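Local coordinates for CrataBL (Crataeva tapia, PDB 4IHZ), which inhibits trypsin and probably, more strongly, factor Xa, and probably also acts as a lectin for glucose and N-acetylglucosamine, at residues W86-S91 with L123-R128; S20-R25 with G144-L149. All coordinates share one frame; numbering follows the deposited sequence.

Interaction 1: W86-S91 with L123-R128; sequences WTVKSS and LVHCPR. With SO4 (sulfate ion), chain D.
Inside the beta-trefoil of this Kunitz-type inhibitor, strand 87-91 meets strand 120-125 through side chains alone, with Val88 set against His125 and Trp86 against Leu123. Val88 CG2 lies almost squarely over the centre of the imidazole, 3.5 Å from the ring centroid and 9° off its normal, a CH-pi contact. The methyl is nearly equidistant from all five ring atoms, the nearest being His125 CG at 3.5 Å. His125 has CG anti to the backbone N (chi1 179°), which carries the ring toward strand 87-91 and presents a face to the valine. A beta-branched residue suits an extended strand and offers a compact methyl, while histidine supplies both an apolar face and a polar rim: His125 NE2 is hydrogen-bonded to Gly109 O. Beside it, Trp86 CZ3 and Leu123 CD1 make a looser apolar contact at 4.3 Å, and the indole N-H of Trp86 is satisfied by Thr73. Three residues after His125, Arg128 NH1 donates to O4 of a sulfate, probably from the crystallisation liquor, at 2.8 Å and 160°. Around the contact, Val88 also rests on Leu97 of strand 96-100. Phe112 of strand 112-117 packs edge-to-face with His125 and also touches Trp86, whereas Leu123 leans on Val136 of strand 134-139 and Cys126 is tied to Cys133 by a disulfide.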
loop_
_atom_site.group_PDB
_atom_site.type_symbol
_atom_site.label_atom_id
_atom_site.label_comp_id
_atom_site.label_asym_id
_atom_site.label_seq_id
_atom_site.Cartn_x
_atom_site.Cartn_y
_atom_site.Cartn_z
ATOM N N TRP A 86 2.198 7.708 -4.298
ATOM C CA TRP A 86 1.941 8.123 -5.673
ATOM C C TRP A 86 2.957 7.592 -6.678
ATOM O O TRP A 86 4.137 7.416 -6.372
ATOM C CB TRP A 86 1.928 9.636 -5.725
ATOM C CG TRP A 86 0.762 10.256 -4.980
ATOM C CD1 TRP A 86 -0.000 9.714 -3.930
ATOM C CD2 TRP A 86 0.192 11.541 -5.256
ATOM N NE1 TRP A 86 -1.014 10.614 -3.579
ATOM C CE2 TRP A 86 -0.879 11.736 -4.358
ATOM C CE3 TRP A 86 0.510 12.565 -6.184
ATOM C CZ2 TRP A 86 -1.681 12.903 -4.373
ATOM C CZ3 TRP A 86 -0.263 13.726 -6.173
ATOM C CH2 TRP A 86 -1.339 13.887 -5.273
ATOM N N THR A 87 2.489 7.355 -7.891
ATOM C CA THR A 87 3.353 6.885 -8.960
ATOM C C THR A 87 2.669 7.327 -10.257
ATOM O O THR A 87 1.709 8.126 -10.238
ATOM C CB THR A 87 3.523 5.347 -8.900
ATOM O OG1 THR A 87 4.435 4.914 -9.903
ATOM C CG2 THR A 87 2.194 4.594 -9.042
ATOM N N VAL A 88 3.172 6.843 -11.385
ATOM C CA VAL A 88 2.528 7.115 -12.658
ATOM C C VAL A 88 2.301 5.818 -13.390
ATOM O O VAL A 88 3.134 4.937 -13.334
ATOM C CB VAL A 88 3.407 8.089 -13.517
ATOM C CG1 VAL A 88 3.012 8.082 -15.032
ATOM C CG2 VAL A 88 3.345 9.474 -12.913
ATOM N N LYS A 89 1.151 5.692 -14.049
ATOM C CA LYS A 89 0.825 4.495 -14.816
ATOM C C LYS A 89 0.315 4.903 -16.175
ATOM O O LYS A 89 -0.176 6.017 -16.343
ATOM C CB LYS A 89 -0.228 3.633 -14.115
ATOM C CG LYS A 89 0.234 3.106 -12.729
ATOM C CD LYS A 89 -0.809 2.195 -12.115
ATOM C CE LYS A 89 -0.401 1.701 -10.740
ATOM N NZ LYS A 89 -1.351 0.633 -10.271
ATOM N N SER A 90 0.456 4.002 -17.139
ATOM C CA SER A 90 -0.103 4.239 -18.469
ATOM C C SER A 90 -1.553 3.777 -18.480
ATOM O O SER A 90 -1.878 2.749 -17.860
ATOM C CB SER A 90 0.706 3.485 -19.523
ATOM O OG SER A 90 0.666 2.097 -19.246
ATOM N N SER A 91 -2.435 4.525 -19.154
ATOM C CA SER A 91 -3.853 4.168 -19.253
ATOM C C SER A 91 -4.411 4.490 -20.637
ATOM O O SER A 91 -4.528 5.663 -20.987
ATOM C CB SER A 91 -4.716 4.914 -18.206
ATOM O OG SER A 91 -6.076 4.582 -18.433
ATOM N N LEU A 123 4.071 20.452 -9.603
ATOM C CA LEU A 123 4.582 19.091 -9.431
ATOM C C LEU A 123 5.070 18.574 -10.766
ATOM O O LEU A 123 4.479 18.857 -11.832
ATOM C CB LEU A 123 3.468 18.159 -8.915
ATOM C CG LEU A 123 2.902 18.478 -7.544
ATOM C CD1 LEU A 123 1.836 17.376 -7.252
ATOM C CD2 LEU A 123 3.983 18.462 -6.506
ATOM N N VAL A 124 6.170 17.813 -10.725
ATOM C CA VAL A 124 6.668 17.146 -11.921
ATOM C C VAL A 124 6.900 15.688 -11.542
ATOM O O VAL A 124 7.117 15.365 -10.366
ATOM C CB VAL A 124 7.986 17.807 -12.464
ATOM C CG1 VAL A 124 7.757 19.304 -12.701
ATOM C CG2 VAL A 124 9.132 17.552 -11.495
ATOM N N HIS A 125 6.854 14.808 -12.525
ATOM C CA HIS A 125 7.200 13.412 -12.255
ATOM C C HIS A 125 8.468 13.134 -13.048
ATOM O O HIS A 125 8.582 13.573 -14.184
ATOM C CB HIS A 125 6.088 12.476 -12.699
ATOM C CG HIS A 125 6.417 11.037 -12.462
ATOM N ND1 HIS A 125 6.796 10.185 -13.479
ATOM C CD2 HIS A 125 6.480 10.316 -11.317
ATOM C CE1 HIS A 125 7.051 8.989 -12.974
ATOM N NE2 HIS A 125 6.893 9.050 -11.661
ATOM N N CYS A 126 9.385 12.377 -12.455
ATOM C CA CYS A 126 10.719 12.223 -13.044
ATOM C C CYS A 126 10.949 10.758 -13.251
ATOM O O CYS A 126 11.275 10.044 -12.311
ATOM C CB CYS A 126 11.786 12.797 -12.117
ATOM S SG CYS A 126 11.516 14.555 -11.750
ATOM N N PRO A 127 10.760 10.297 -14.494
ATOM C CA PRO A 127 11.047 8.907 -14.773
ATOM C C PRO A 127 12.468 8.544 -14.279
ATOM O O PRO A 127 13.439 9.277 -14.526
ATOM C CB PRO A 127 10.861 8.822 -16.287
ATOM C CG PRO A 127 9.956 9.985 -16.610
ATOM C CD PRO A 127 10.445 11.052 -15.719
ATOM N N ARG A 128 12.540 7.451 -13.530
ATOM C CA ARG A 128 13.781 6.954 -12.924
ATOM C C ARG A 128 14.490 7.901 -11.937
ATOM O O ARG A 128 15.668 7.707 -11.611
ATOM C CB ARG A 128 14.726 6.506 -14.030
ATOM C CG ARG A 128 14.029 5.590 -15.027
ATOM C CD ARG A 128 15.019 5.136 -16.075
ATOM N NE ARG A 128 14.340 4.706 -17.290
ATOM C CZ ARG A 128 13.992 5.520 -18.285
ATOM N NH1 ARG A 128 14.256 6.827 -18.231
ATOM N NH2 ARG A 128 13.391 5.013 -19.354
HETATM S S SO4 D . 14.470 8.098 -22.064
HETATM O O1 SO4 D . 13.912 6.933 -22.745
HETATM O O2 SO4 D . 15.919 7.954 -22.004
HETATM O O3 SO4 D . 14.126 9.328 -22.784
HETATM O O4 SO4 D . 13.920 8.158 -20.706
#

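Interaction 2: S20-R25 with G144-L149; sequences SPDNLR and GGRRYL
Arg146 NH1 is held from two quarters at the edge of its guanidinium, by Asp22 OD1 and by a bridging water. The ion pair with Asp22 OD1 is short, 2.8 Å from Arg146 NH1, but as a hydrogen bond it is weak, bent to 126°, and the carboxylate is steeply inclined to the guanidinium plane. The water accepts from Arg146 NH1 and donates to Asp22 O at 2.7 Å, so Arg146 reaches both the side chain and the backbone of Asp22.

Arg25, three residues on from Asp22, covers one face of the same guanidinium. The two planar groups are parallel to within 4°, with centres 3.6 Å apart and Arg25 CZ 3.4 Å from Arg146 NE. The arms run past each other in opposite directions. Arg146 is extended from CG to NE, whereas Arg25 bends at chi3 (73°), a turn that lays its group flat on the other. Arginine suits both places, because a long flexible chain ends in a flat group that can stack while its edge hydrogen-bonds. In the preceding residues, Pro21 O accepts from Ser20 OG and Leu24 N, which approach from opposite faces of its plane.

Two cations in face-to-face contact should repel, yet the nearby carboxylate of Asp22 probably offsets much of that cost. Thr39 OG1 is hydrogen-bonded to both Asp22 OD1 and Arg25 NH1, so one hydroxyl serves the acid and the stacked base alike, and Gln40 O is a further partner of Arg25 NH1. The chemistry therefore implies a shared ionic network joining helix 22-26 to the loop before strand 148-151, with strand 38-40 as the common partner.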
loop_
_atom_site.group_PDB
_atom_site.type_symbol
_atom_site.label_atom_id
_atom_site.label_comp_id
_atom_site.label_asym_id
_atom_site.label_seq_id
_atom_site.Cartn_x
_atom_site.Cartn_y
_atom_site.Cartn_z
ATOM N N SER A 20 -8.248 14.260 -4.326
ATOM C CA SER A 20 -8.312 13.042 -3.498
ATOM C C SER A 20 -8.066 11.825 -4.372
ATOM O O SER A 20 -8.543 11.793 -5.504
ATOM C CB SER A 20 -9.723 12.941 -2.891
ATOM O OG SER A 20 -9.931 11.654 -2.277
ATOM N N PRO A 21 -7.361 10.807 -3.859
ATOM C CA PRO A 21 -7.450 9.479 -4.505
ATOM C C PRO A 21 -8.894 9.060 -4.738
ATOM O O PRO A 21 -9.772 9.253 -3.886
ATOM C CB PRO A 21 -6.770 8.555 -3.494
ATOM C CG PRO A 21 -5.783 9.459 -2.752
ATOM C CD PRO A 21 -6.597 10.747 -2.585
ATOM N N ASP A 22 -9.168 8.503 -5.918
ATOM C CA ASP A 22 -10.517 8.074 -6.231
ATOM C C ASP A 22 -11.098 7.083 -5.229
ATOM O O ASP A 22 -12.318 7.125 -4.954
ATOM C CB ASP A 22 -10.578 7.487 -7.620
ATOM C CG ASP A 22 -11.140 8.447 -8.639
ATOM O OD1 ASP A 22 -11.743 9.520 -8.292
ATOM O OD2 ASP A 22 -11.023 8.101 -9.838
ATOM N N ASN A 23 -10.265 6.196 -4.662
ATOM C CA ASN A 23 -10.875 5.182 -3.773
ATOM C C ASN A 23 -11.513 5.822 -2.555
ATOM O O ASN A 23 -12.505 5.315 -2.012
ATOM C CB ASN A 23 -9.866 4.090 -3.375
ATOM C CG ASN A 23 -9.000 4.503 -2.233
ATOM O OD1 ASN A 23 -9.338 4.274 -1.088
ATOM N ND2 ASN A 23 -7.837 5.098 -2.530
ATOM N N LEU A 24 -10.973 6.978 -2.153
ATOM C CA LEU A 24 -11.524 7.689 -0.988
ATOM C C LEU A 24 -12.819 8.393 -1.337
ATOM O O LEU A 24 -13.663 8.558 -0.481
ATOM C CB LEU A 24 -10.478 8.657 -0.365
ATOM C CG LEU A 24 -9.255 7.970 0.238
ATOM C CD1 LEU A 24 -8.330 9.013 0.858
ATOM C CD2 LEU A 24 -9.712 6.990 1.356
ATOM N N ARG A 25 -13.023 8.741 -2.609
ATOM C CA ARG A 25 -14.297 9.382 -2.981
ATOM C C ARG A 25 -15.407 8.356 -2.940
ATOM O O ARG A 25 -16.513 8.641 -2.460
ATOM C CB ARG A 25 -14.177 10.001 -4.380
ATOM C CG ARG A 25 -13.126 11.098 -4.373
ATOM C CD ARG A 25 -13.046 11.754 -5.753
ATOM N NE ARG A 25 -14.225 12.590 -5.967
ATOM C CZ ARG A 25 -14.242 13.579 -6.855
ATOM N NH1 ARG A 25 -13.176 13.794 -7.578
ATOM N NH2 ARG A 25 -15.333 14.338 -6.987
ATOM N N GLY A 144 -14.745 10.479 -17.264
ATOM C CA GLY A 144 -16.134 10.222 -16.875
ATOM C C GLY A 144 -16.784 11.389 -16.163
ATOM O O GLY A 144 -17.687 11.212 -15.329
ATOM N N GLY A 145 -16.304 12.597 -16.440
ATOM C CA GLY A 145 -16.870 13.781 -15.804
ATOM C C GLY A 145 -16.048 14.303 -14.635
ATOM O O GLY A 145 -16.415 15.312 -14.018
ATOM N N ARG A 146 -14.930 13.639 -14.354
ATOM C CA ARG A 146 -13.980 14.091 -13.334
ATOM C C ARG A 146 -12.669 14.548 -13.963
ATOM O O ARG A 146 -12.330 14.172 -15.092
ATOM C CB ARG A 146 -13.659 12.991 -12.330
ATOM C CG ARG A 146 -14.652 12.897 -11.283
ATOM C CD ARG A 146 -14.262 11.828 -10.302
ATOM N NE ARG A 146 -15.404 11.640 -9.459
ATOM C CZ ARG A 146 -15.523 10.666 -8.565
ATOM N NH1 ARG A 146 -14.538 9.800 -8.404
ATOM N NH2 ARG A 146 -16.635 10.578 -7.846
ATOM N N ARG A 147 -11.952 15.382 -13.238
ATOM C CA ARG A 147 -10.627 15.814 -13.655
ATOM C C ARG A 147 -9.588 15.125 -12.849
ATOM O O ARG A 147 -9.761 14.958 -11.629
ATOM C CB ARG A 147 -10.492 17.319 -13.505
ATOM C CG ARG A 147 -11.663 18.034 -14.190
ATOM C CD ARG A 147 -11.289 19.372 -14.728
ATOM N NE ARG A 147 -10.722 20.259 -13.726
ATOM C CZ ARG A 147 -10.351 21.505 -13.992
ATOM N NH1 ARG A 147 -10.536 22.002 -15.221
ATOM N NH2 ARG A 147 -9.836 22.265 -13.050
ATOM N N TYR A 148 -8.503 14.726 -13.487
ATOM C CA TYR A 148 -7.480 13.910 -12.806
ATOM C C TYR A 148 -6.110 14.467 -13.108
ATOM O O TYR A 148 -5.907 15.153 -14.108
ATOM C CB TYR A 148 -7.580 12.440 -13.252
ATOM C CG TYR A 148 -7.451 12.245 -14.739
ATOM C CD1 TYR A 148 -6.189 12.048 -15.307
ATOM C CD2 TYR A 148 -8.570 12.252 -15.547
ATOM C CE1 TYR A 148 -6.063 11.877 -16.695
ATOM C CE2 TYR A 148 -8.444 12.089 -16.913
ATOM C CZ TYR A 148 -7.192 11.869 -17.455
ATOM O OH TYR A 148 -7.048 11.706 -18.811
ATOM N N LEU A 149 -5.160 14.175 -12.241
ATOM C CA LEU A 149 -3.765 14.608 -12.420
ATOM C C LEU A 149 -3.007 13.668 -13.362
ATOM O O LEU A 149 -3.189 12.461 -13.318
ATOM C CB LEU A 149 -3.062 14.704 -11.059
ATOM C CG LEU A 149 -3.596 15.729 -10.077
ATOM C CD1 LEU A 149 -2.679 15.608 -8.876
ATOM C CD2 LEU A 149 -3.552 17.151 -10.670
HETATM O O HOH W 1 -14.290 7.487 -6.800
#

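Interaction 1 is nested within the loop that interaction 2 closes along the chain, and their centres lie 16 Å apart. They meet where Trp86 CZ3 packs on Leu149 CD1 at 4.1 Å. Both reach the same four-stranded antiparallel sheet: strand 120-125 serves interaction 1 and strand 148-151 interaction 2, with strand 134-139 between them, and Leu123 and Leu149 both touch its Val136. In character they differ, one a buried apolar contact, the other an ionic one at the surface. In interaction 2 the Arg25 side chain is about 11 Å from an N-acetylglucosamine of the attached glycan; Phe79, beside that glycan, is hydrogen-bonded through its N to Asn23 OD1.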